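PDB 5V0T: alpha,alpha-trehalose-phosphate synthase (UDP-forming) from Burkholderia xenovorans, which belongs to glycosyltransferase family 20 and has the GT-B architecture, two Rossmann-like domains facing each other across a ligand-binding cleft. Local coordinates for residues W95-F98 / L104-Y107; V172-P177 / C204-N209; E181-L186 / H226-T231. One frame throughout, in Å; residues are numbered along the deposited sequence.

Overall arrangement
The three contacts follow one another along a bent path, with contact 2 in the middle. Contact 1 is the one tied to the ligand pocket: W95 belongs to the G6P site, and the side chain of P96 is about 11 Å from the bound G6P and about 13 Å from UDP. The centre of contact 2 lies 14 Å from that of contact 1, and the two touch where A97 CB lies 3.4 Å from V176 CG2. The centre of contact 3 lies 12 Å from that of contact 2, which it joins through Y206 CE1 and V183 CG2, 3.6 Å apart. Contacts 1 and 3, with centres 22 Å apart, do not touch. The segments of contacts 2 and 3 alternate along the chain, so the two are interleaved.

Contact 1 (W95-F98 / L104-Y107); sequences WPAF and LLQY. With FMT (formic acid), chain U.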
loop_
_atom_site.group_PDB
_atom_site.type_symbol
_atom_site.label_atom_id
_atom_site.label_comp_id
_atom_site.label_asym_id
_atom_site.label_seq_id
_atom_site.Cartn_x
_atom_site.Cartn_y
_atom_site.Cartn_z
ATOM N N TRP A 95 -6.715 10.571 0.879
ATOM C CA TRP A 95 -5.686 9.931 0.055
ATOM C C TRP A 95 -4.759 10.947 -0.595
ATOM O O TRP A 95 -3.533 10.814 -0.433
ATOM C CB TRP A 95 -6.322 9.015 -0.998
ATOM C CG TRP A 95 -5.272 8.348 -1.868
ATOM C CD1 TRP A 95 -4.761 8.822 -3.036
ATOM C CD2 TRP A 95 -4.609 7.102 -1.613
ATOM N NE1 TRP A 95 -3.810 7.949 -3.530
ATOM C CE2 TRP A 95 -3.711 6.879 -2.681
ATOM C CE3 TRP A 95 -4.709 6.135 -0.598
ATOM C CZ2 TRP A 95 -2.900 5.733 -2.759
ATOM C CZ3 TRP A 95 -3.907 4.988 -0.680
ATOM C CH2 TRP A 95 -3.010 4.807 -1.748
ATOM N N PRO A 96 -5.244 11.979 -1.306
ATOM C CA PRO A 96 -4.291 12.942 -1.884
ATOM C C PRO A 96 -3.507 13.704 -0.829
ATOM O O PRO A 96 -2.302 13.921 -1.008
ATOM C CB PRO A 96 -5.176 13.864 -2.735
ATOM C CG PRO A 96 -6.565 13.654 -2.229
ATOM C CD PRO A 96 -6.628 12.251 -1.737
ATOM N N ALA A 97 -4.143 14.083 0.286
ATOM C CA ALA A 97 -3.458 14.903 1.289
ATOM C C ALA A 97 -2.323 14.133 1.948
ATOM O O ALA A 97 -1.218 14.662 2.121
ATOM C CB ALA A 97 -4.450 15.386 2.345
ATOM N N PHE A 98 -2.584 12.878 2.323
ATOM C CA PHE A 98 -1.602 12.053 3.015
ATOM C C PHE A 98 -0.500 11.577 2.077
ATOM O O PHE A 98 0.567 11.171 2.547
ATOM C CB PHE A 98 -2.278 10.834 3.662
ATOM C CG PHE A 98 -3.022 11.131 4.945
ATOM C CD1 PHE A 98 -3.852 12.247 5.059
ATOM C CD2 PHE A 98 -2.924 10.268 6.024
ATOM C CE1 PHE A 98 -4.542 12.511 6.233
ATOM C CE2 PHE A 98 -3.614 10.520 7.203
ATOM C CZ PHE A 98 -4.429 11.638 7.307
ATOM N N LEU A 104 -4.343 18.080 -5.472
ATOM C CA LEU A 104 -5.455 17.231 -5.884
ATOM C C LEU A 104 -6.521 17.108 -4.809
ATOM O O LEU A 104 -7.625 16.632 -5.094
ATOM C CB LEU A 104 -4.947 15.832 -6.256
ATOM C CG LEU A 104 -3.945 15.731 -7.416
ATOM C CD1 LEU A 104 -3.454 14.283 -7.590
ATOM C CD2 LEU A 104 -4.522 16.274 -8.730
ATOM N N LEU A 105 -6.217 17.530 -3.591
ATOM C CA LEU A 105 -7.199 17.511 -2.515
ATOM C C LEU A 105 -8.456 18.285 -2.909
ATOM O O LEU A 105 -8.392 19.419 -3.398
ATOM C CB LEU A 105 -6.573 18.101 -1.250
ATOM C CG LEU A 105 -7.269 17.952 0.103
ATOM C CD1 LEU A 105 -6.281 18.255 1.198
ATOM C CD2 LEU A 105 -8.454 18.898 0.218
ATOM N N GLN A 106 -9.602 17.647 -2.736
ATOM C CA GLN A 106 -10.877 18.339 -2.735
ATOM C C GLN A 106 -11.510 18.129 -1.370
ATOM O O GLN A 106 -11.270 17.114 -0.708
ATOM C CB GLN A 106 -11.790 17.831 -3.838
ATOM C CG GLN A 106 -11.310 18.203 -5.228
ATOM C CD GLN A 106 -12.064 17.460 -6.311
ATOM O OE1 GLN A 106 -12.852 16.557 -6.026
ATOM N NE2 GLN A 106 -11.827 17.837 -7.562
ATOM N N TYR A 107 -12.290 19.108 -0.928
ATOM C CA TYR A 107 -12.927 19.012 0.374
ATOM C C TYR A 107 -14.376 19.434 0.228
ATOM O O TYR A 107 -14.657 20.457 -0.400
ATOM C CB TYR A 107 -12.232 19.894 1.416
ATOM C CG TYR A 107 -12.960 19.908 2.739
ATOM C CD1 TYR A 107 -13.021 18.765 3.521
ATOM C CD2 TYR A 107 -13.598 21.061 3.203
ATOM C CE1 TYR A 107 -13.675 18.758 4.732
ATOM C CE2 TYR A 107 -14.268 21.065 4.424
ATOM C CZ TYR A 107 -14.293 19.906 5.179
ATOM O OH TYR A 107 -14.938 19.870 6.381
HETATM C C FMT U . -11.721 22.052 -2.181
HETATM O O1 FMT U . -12.546 21.384 -2.819
HETATM O O2 FMT U . -11.085 23.019 -2.630
#
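A97 and L105 make the tight end of this contact: A97 CB lies 3.6 Å from L105 CD1. L105 has CG anti to its backbone N (chi1 -168°), which carries this methyl back to the helix. Beside them P96 lays its ring along the returning chain, with CG 3.9 Å from the CA of L105. P96 CB, 4.0 Å from L104 CB, completes the same apolar patch, in which P96 and A97 are buried. The surface covered is modest, 151 Å². The ring nitrogen of P96 carries no hydrogen to bond the preceding turn, and the helix is kinked there.

The solvent side, by contrast, is polar. Q106 is exposed, and Y107 N donates to O1 of a formic acid, probably from the crystallisation liquor, over 3.0 Å and nearly straight at 171°. On the inner side, Q106 O is hydrogen-bonded to T93 OG1, tying the loop to helix 79-98. W95 takes no part in the packing; its NE1 bonds D279 OD1 while the residue touches G6P. The arrangement is thus a helix C-terminal turn covered by its own following loop, at the edge of the G6P pocket in the cleft of a GT-B fold.

Contact 2 (V172-P177 / C204-N209); sequences VLLAVP and CDYIVN
L173 and Y206 both hold CG anti to the backbone N, with chi1 at 180° and -177°, which points both side chains across the gap between their two backbones. That gap is wide, since the nearest CA atoms, those of L173 and Y206, are 8.4 Å apart, and the side chains alone bridge it. L174 reaches the same ring by another route: its CG lies anti to the carbonyl carbon (chi1 -64°), and the extended branch brings CD2 round to the tyrosine.

The touching is confined to one side of the phenol ring, the CD2-CE2 bond. L173 CD2 is 3.7 Å from Y206 CD2, the closest approach, and 4.0 Å from Y206 CE2. L174 CD2 shares that second carbon, also at 4.0 Å from Y206 CE2. The L173 chain runs at about a right angle to that of Y206, whereas L174 comes in on a slant. Only 121 Å² is buried, as expected when three side chains supply every contact.

L173 also opens a type I beta turn that ends at V176, with V176 N bonded to L173 O at 2.9 Å. The polar end of the tyrosine is satisfied as well, its OH being hydrogen-bonded to H179 ND1, which should limit how far the ring can shift.

Around the pair, L173 also packs on F98 of helix 79-98, and Y206 on V183 of helix 179-186. Behind Y206, I207 turns to I225 and A227 of strand 223-227, so that helix 197-209 lies between the short helix 170-173 and strand 223-227, next to the last strand, 214-216, at this end of the mixed sheet.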
loop_
_atom_site.group_PDB
_atom_site.type_symbol
_atom_site.label_atom_id
_atom_site.label_comp_id
_atom_site.label_asym_id
_atom_site.label_seq_id
_atom_site.Cartn_x
_atom_site.Cartn_y
_atom_site.Cartn_z
ATOM N N VAL A 172 1.665 19.651 6.149
ATOM C CA VAL A 172 0.883 19.149 5.027
ATOM C C VAL A 172 -0.508 18.716 5.490
ATOM O O VAL A 172 -1.506 18.958 4.803
ATOM C CB VAL A 172 1.658 18.000 4.349
ATOM C CG1 VAL A 172 0.773 17.234 3.383
ATOM C CG2 VAL A 172 2.912 18.556 3.633
ATOM N N LEU A 173 -0.599 18.116 6.679
ATOM C CA LEU A 173 -1.894 17.698 7.217
ATOM C C LEU A 173 -2.814 18.898 7.469
ATOM O O LEU A 173 -4.040 18.775 7.362
ATOM C CB LEU A 173 -1.683 16.904 8.504
ATOM C CG LEU A 173 -2.935 16.381 9.232
ATOM C CD1 LEU A 173 -3.713 15.421 8.327
ATOM C CD2 LEU A 173 -2.544 15.701 10.530
ATOM N N LEU A 174 -2.245 20.072 7.757
ATOM C CA LEU A 174 -3.052 21.272 7.990
ATOM C C LEU A 174 -3.926 21.644 6.798
ATOM O O LEU A 174 -4.893 22.395 6.971
ATOM C CB LEU A 174 -2.164 22.466 8.338
ATOM C CG LEU A 174 -1.366 22.366 9.637
ATOM C CD1 LEU A 174 -0.522 23.639 9.843
ATOM C CD2 LEU A 174 -2.283 22.105 10.807
ATOM N N ALA A 175 -3.601 21.153 5.596
ATOM C CA ALA A 175 -4.437 21.407 4.429
ATOM C C ALA A 175 -5.787 20.701 4.513
ATOM O O ALA A 175 -6.725 21.110 3.824
ATOM C CB ALA A 175 -3.721 20.969 3.147
ATOM N N VAL A 176 -5.898 19.644 5.308
ATOM C CA VAL A 176 -7.175 18.955 5.508
ATOM C C VAL A 176 -7.962 19.783 6.517
ATOM O O VAL A 176 -7.572 19.831 7.689
ATOM C CB VAL A 176 -6.967 17.512 6.002
ATOM C CG1 VAL A 176 -8.300 16.810 6.235
ATOM C CG2 VAL A 176 -6.110 16.717 5.017
ATOM N N PRO A 177 -9.043 20.455 6.128
ATOM C CA PRO A 177 -9.673 21.424 7.038
ATOM C C PRO A 177 -10.064 20.797 8.370
ATOM O O PRO A 177 -9.776 21.388 9.421
ATOM C CB PRO A 177 -10.886 21.923 6.233
ATOM C CG PRO A 177 -10.375 21.872 4.811
ATOM C CD PRO A 177 -9.633 20.534 4.778
ATOM N N CYS A 204 3.650 12.734 15.885
ATOM C CA CYS A 204 4.043 13.394 17.130
ATOM C C CYS A 204 4.279 14.883 16.930
ATOM O O CYS A 204 3.976 15.684 17.825
ATOM C CB CYS A 204 5.298 12.740 17.709
ATOM S SG CYS A 204 5.043 11.024 18.202
ATOM N N ASP A 205 4.798 15.267 15.763
ATOM C CA ASP A 205 4.986 16.683 15.461
ATOM C C ASP A 205 3.653 17.433 15.486
ATOM O O ASP A 205 3.568 18.544 16.020
ATOM C CB ASP A 205 5.667 16.823 14.096
ATOM C CG ASP A 205 6.183 18.222 13.832
ATOM O OD1 ASP A 205 6.888 18.773 14.703
ATOM O OD2 ASP A 205 5.905 18.768 12.747
ATOM N N TYR A 206 2.599 16.840 14.914
ATOM C CA TYR A 206 1.279 17.465 14.994
ATOM C C TYR A 206 0.804 17.549 16.442
ATOM O O TYR A 206 0.338 18.604 16.896
ATOM C CB TYR A 206 0.267 16.694 14.136
ATOM C CG TYR A 206 -1.106 17.357 14.122
ATOM C CD1 TYR A 206 -2.012 17.160 15.164
ATOM C CD2 TYR A 206 -1.483 18.192 13.078
ATOM C CE1 TYR A 206 -3.251 17.780 15.174
ATOM C CE2 TYR A 206 -2.728 18.801 13.070
ATOM C CZ TYR A 206 -3.611 18.589 14.122
ATOM O OH TYR A 206 -4.846 19.206 14.135
ATOM N N ILE A 207 0.904 16.441 17.182
ATOM C CA ILE A 207 0.456 16.420 18.580
ATOM C C ILE A 207 1.115 17.544 19.377
ATOM O O ILE A 207 0.451 18.280 20.129
ATOM C CB ILE A 207 0.748 15.044 19.210
ATOM C CG1 ILE A 207 -0.125 13.946 18.576
ATOM C CG2 ILE A 207 0.588 15.105 20.726
ATOM C CD1 ILE A 207 -1.607 14.085 18.868
ATOM N N VAL A 208 2.436 17.693 19.230
ATOM C CA VAL A 208 3.163 18.668 20.047
ATOM C C VAL A 208 2.931 20.091 19.550
ATOM O O VAL A 208 2.697 21.007 20.344
ATOM C CB VAL A 208 4.664 18.314 20.081
ATOM C CG1 VAL A 208 5.472 19.446 20.692
ATOM C CG2 VAL A 208 4.884 17.011 20.850
ATOM N N ASN A 209 2.964 20.300 18.233
ATOM C CA ASN A 209 3.004 21.646 17.677
ATOM C C ASN A 209 1.659 22.161 17.184
ATOM O O ASN A 209 1.515 23.376 17.017
ATOM C CB ASN A 209 4.020 21.704 16.537
ATOM C CG ASN A 209 5.431 21.599 17.041
ATOM O OD1 ASN A 209 5.823 22.346 17.925
ATOM N ND2 ASN A 209 6.191 20.646 16.515
#

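Contact 3 (E181-L186 / H226-T231); sequences ELVEAL and HAFGRT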
loop_
_atom_site.group_PDB
_atom_site.type_symbol
_atom_site.label_atom_id
_atom_site.label_comp_id
_atom_site.label_asym_id
_atom_site.label_seq_id
_atom_site.Cartn_x
_atom_site.Cartn_y
_atom_site.Cartn_z
ATOM N N GLU A 181 -10.197 17.432 14.169
ATOM C CA GLU A 181 -11.186 16.409 14.502
ATOM C C GLU A 181 -10.664 15.017 14.162
ATOM O O GLU A 181 -10.933 14.047 14.885
ATOM C CB GLU A 181 -12.502 16.681 13.763
ATOM C CG GLU A 181 -13.289 17.891 14.253
ATOM C CD GLU A 181 -12.635 19.244 13.924
ATOM O OE1 GLU A 181 -11.826 19.346 12.965
ATOM O OE2 GLU A 181 -12.933 20.221 14.651
ATOM N N LEU A 182 -9.926 14.898 13.059
ATOM C CA LEU A 182 -9.340 13.613 12.688
ATOM C C LEU A 182 -8.324 13.157 13.725
ATOM O O LEU A 182 -8.344 12.001 14.165
ATOM C CB LEU A 182 -8.683 13.707 11.305
ATOM C CG LEU A 182 -9.623 13.774 10.102
ATOM C CD1 LEU A 182 -8.853 14.159 8.844
ATOM C CD2 LEU A 182 -10.302 12.426 9.927
ATOM N N VAL A 183 -7.412 14.046 14.121
ATOM C CA VAL A 183 -6.377 13.613 15.057
ATOM C C VAL A 183 -6.974 13.343 16.430
ATOM O O VAL A 183 -6.562 12.412 17.127
ATOM C CB VAL A 183 -5.230 14.639 15.122
ATOM C CG1 VAL A 183 -4.212 14.218 16.179
ATOM C CG2 VAL A 183 -4.547 14.762 13.748
ATOM N N GLU A 184 -7.955 14.142 16.850
ATOM C CA GLU A 184 -8.606 13.845 18.121
ATOM C C GLU A 184 -9.269 12.473 18.084
ATOM O O GLU A 184 -9.154 11.692 19.036
ATOM C CB GLU A 184 -9.624 14.934 18.464
ATOM C CG GLU A 184 -10.374 14.638 19.750
ATOM C CD GLU A 184 -11.260 15.786 20.198
ATOM O OE1 GLU A 184 -11.593 15.835 21.398
ATOM O OE2 GLU A 184 -11.621 16.628 19.352
ATOM N N ALA A 185 -9.939 12.149 16.975
ATOM C CA ALA A 185 -10.543 10.827 16.825
ATOM C C ALA A 185 -9.493 9.720 16.909
ATOM O O ALA A 185 -9.737 8.669 17.516
ATOM C CB ALA A 185 -11.302 10.747 15.496
ATOM N N LEU A 186 -8.310 9.945 16.324
ATOM C CA LEU A 186 -7.231 8.966 16.443
ATOM C C LEU A 186 -6.868 8.696 17.894
ATOM O O LEU A 186 -6.494 7.567 18.239
ATOM C CB LEU A 186 -5.987 9.438 15.686
ATOM C CG LEU A 186 -5.925 9.299 14.170
ATOM C CD1 LEU A 186 -4.623 9.926 13.674
ATOM C CD2 LEU A 186 -5.998 7.827 13.759
ATOM N N HIS A 226 -0.179 12.086 25.094
ATOM C CA HIS A 226 -1.172 12.810 25.878
ATOM C C HIS A 226 -1.691 13.952 25.023
ATOM O O HIS A 226 -0.925 14.852 24.664
ATOM C CB HIS A 226 -0.581 13.356 27.180
ATOM C CG HIS A 226 -0.136 12.301 28.144
ATOM N ND1 HIS A 226 -0.942 11.832 29.160
ATOM C CD2 HIS A 226 1.042 11.647 28.269
ATOM C CE1 HIS A 226 -0.284 10.927 29.861
ATOM N NE2 HIS A 226 0.922 10.793 29.339
ATOM N N ALA A 227 -2.983 13.919 24.698
ATOM C CA ALA A 227 -3.573 14.957 23.865
ATOM C C ALA A 227 -5.087 14.862 23.948
ATOM O O ALA A 227 -5.643 13.771 24.105
ATOM C CB ALA A 227 -3.112 14.848 22.405
ATOM N N PHE A 228 -5.741 16.022 23.851
ATOM C CA PHE A 228 -7.203 16.109 23.864
ATOM C C PHE A 228 -7.793 15.453 25.108
ATOM O O PHE A 228 -8.866 14.849 25.058
ATOM C CB PHE A 228 -7.810 15.479 22.609
ATOM C CG PHE A 228 -7.294 16.047 21.323
ATOM C CD1 PHE A 228 -7.762 17.266 20.850
ATOM C CD2 PHE A 228 -6.353 15.353 20.574
ATOM C CE1 PHE A 228 -7.289 17.787 19.657
ATOM C CE2 PHE A 228 -5.880 15.862 19.383
ATOM C CZ PHE A 228 -6.350 17.083 18.919
ATOM N N GLY A 229 -7.077 15.547 26.229
ATOM C CA GLY A 229 -7.509 14.905 27.452
ATOM C C GLY A 229 -7.334 13.403 27.500
ATOM O O GLY A 229 -7.666 12.789 28.520
ATOM N N ARG A 230 -6.821 12.781 26.450
ATOM C CA ARG A 230 -6.719 11.334 26.392
ATOM C C ARG A 230 -5.264 10.894 26.518
ATOM O O ARG A 230 -4.332 11.670 26.291
ATOM C CB ARG A 230 -7.342 10.813 25.090
ATOM C CG ARG A 230 -8.762 11.342 24.885
ATOM C CD ARG A 230 -9.555 10.562 23.863
ATOM N NE ARG A 230 -10.510 9.671 24.513
ATOM C CZ ARG A 230 -10.218 8.437 24.914
ATOM N NH1 ARG A 230 -9.000 7.949 24.723
ATOM N NH2 ARG A 230 -11.146 7.695 25.503
ATOM N N THR A 231 -5.086 9.636 26.913
ATOM C CA THR A 231 -3.778 8.997 26.999
ATOM C C THR A 231 -3.796 7.736 26.148
ATOM O O THR A 231 -4.720 6.925 26.259
ATOM C CB THR A 231 -3.426 8.634 28.450
ATOM O OG1 THR A 231 -3.388 9.820 29.250
ATOM C CG2 THR A 231 -2.073 7.953 28.512
HETATM O O HOH W 1 -10.991 13.439 23.391
#
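The beta hairpin of strands 223-227 and 230-236 meets helix 179-186 through its turn, where F228 lies against E184. The turn, A227 to R230, is of type I', and it is closed by R230 N to A227 O at 2.8 Å and A227 N to R230 O at 3.1 Å; F228 and G229 both have positive phi.

F228 offers one ring face to the helix. E184 CB stands 3.6 Å from the ring centroid and only 3° off the normal, a CH-pi contact almost exactly over the centre. E184 CA covers the same face near the CE2 end, at 3.6 Å from F228 CE2. With CG anti to its N (chi1 177°), the glutamate then runs extended over the CG-CD1 side, and its carboxylate plane is within 18° of the ring plane. V183 CG1 comes instead to the ring edge, 4.0 Å from F228 CE2.

The aliphatic stem of E184 thus serves as an apolar cover for the aromatic ring. Its OE1 accepts from a water at 3.2 Å that also donates to F228 O and lies at the edge of the R230 guanidinium. With E184 OE1 7.0 Å from R230 NE, any attraction between the two charges would be long-range.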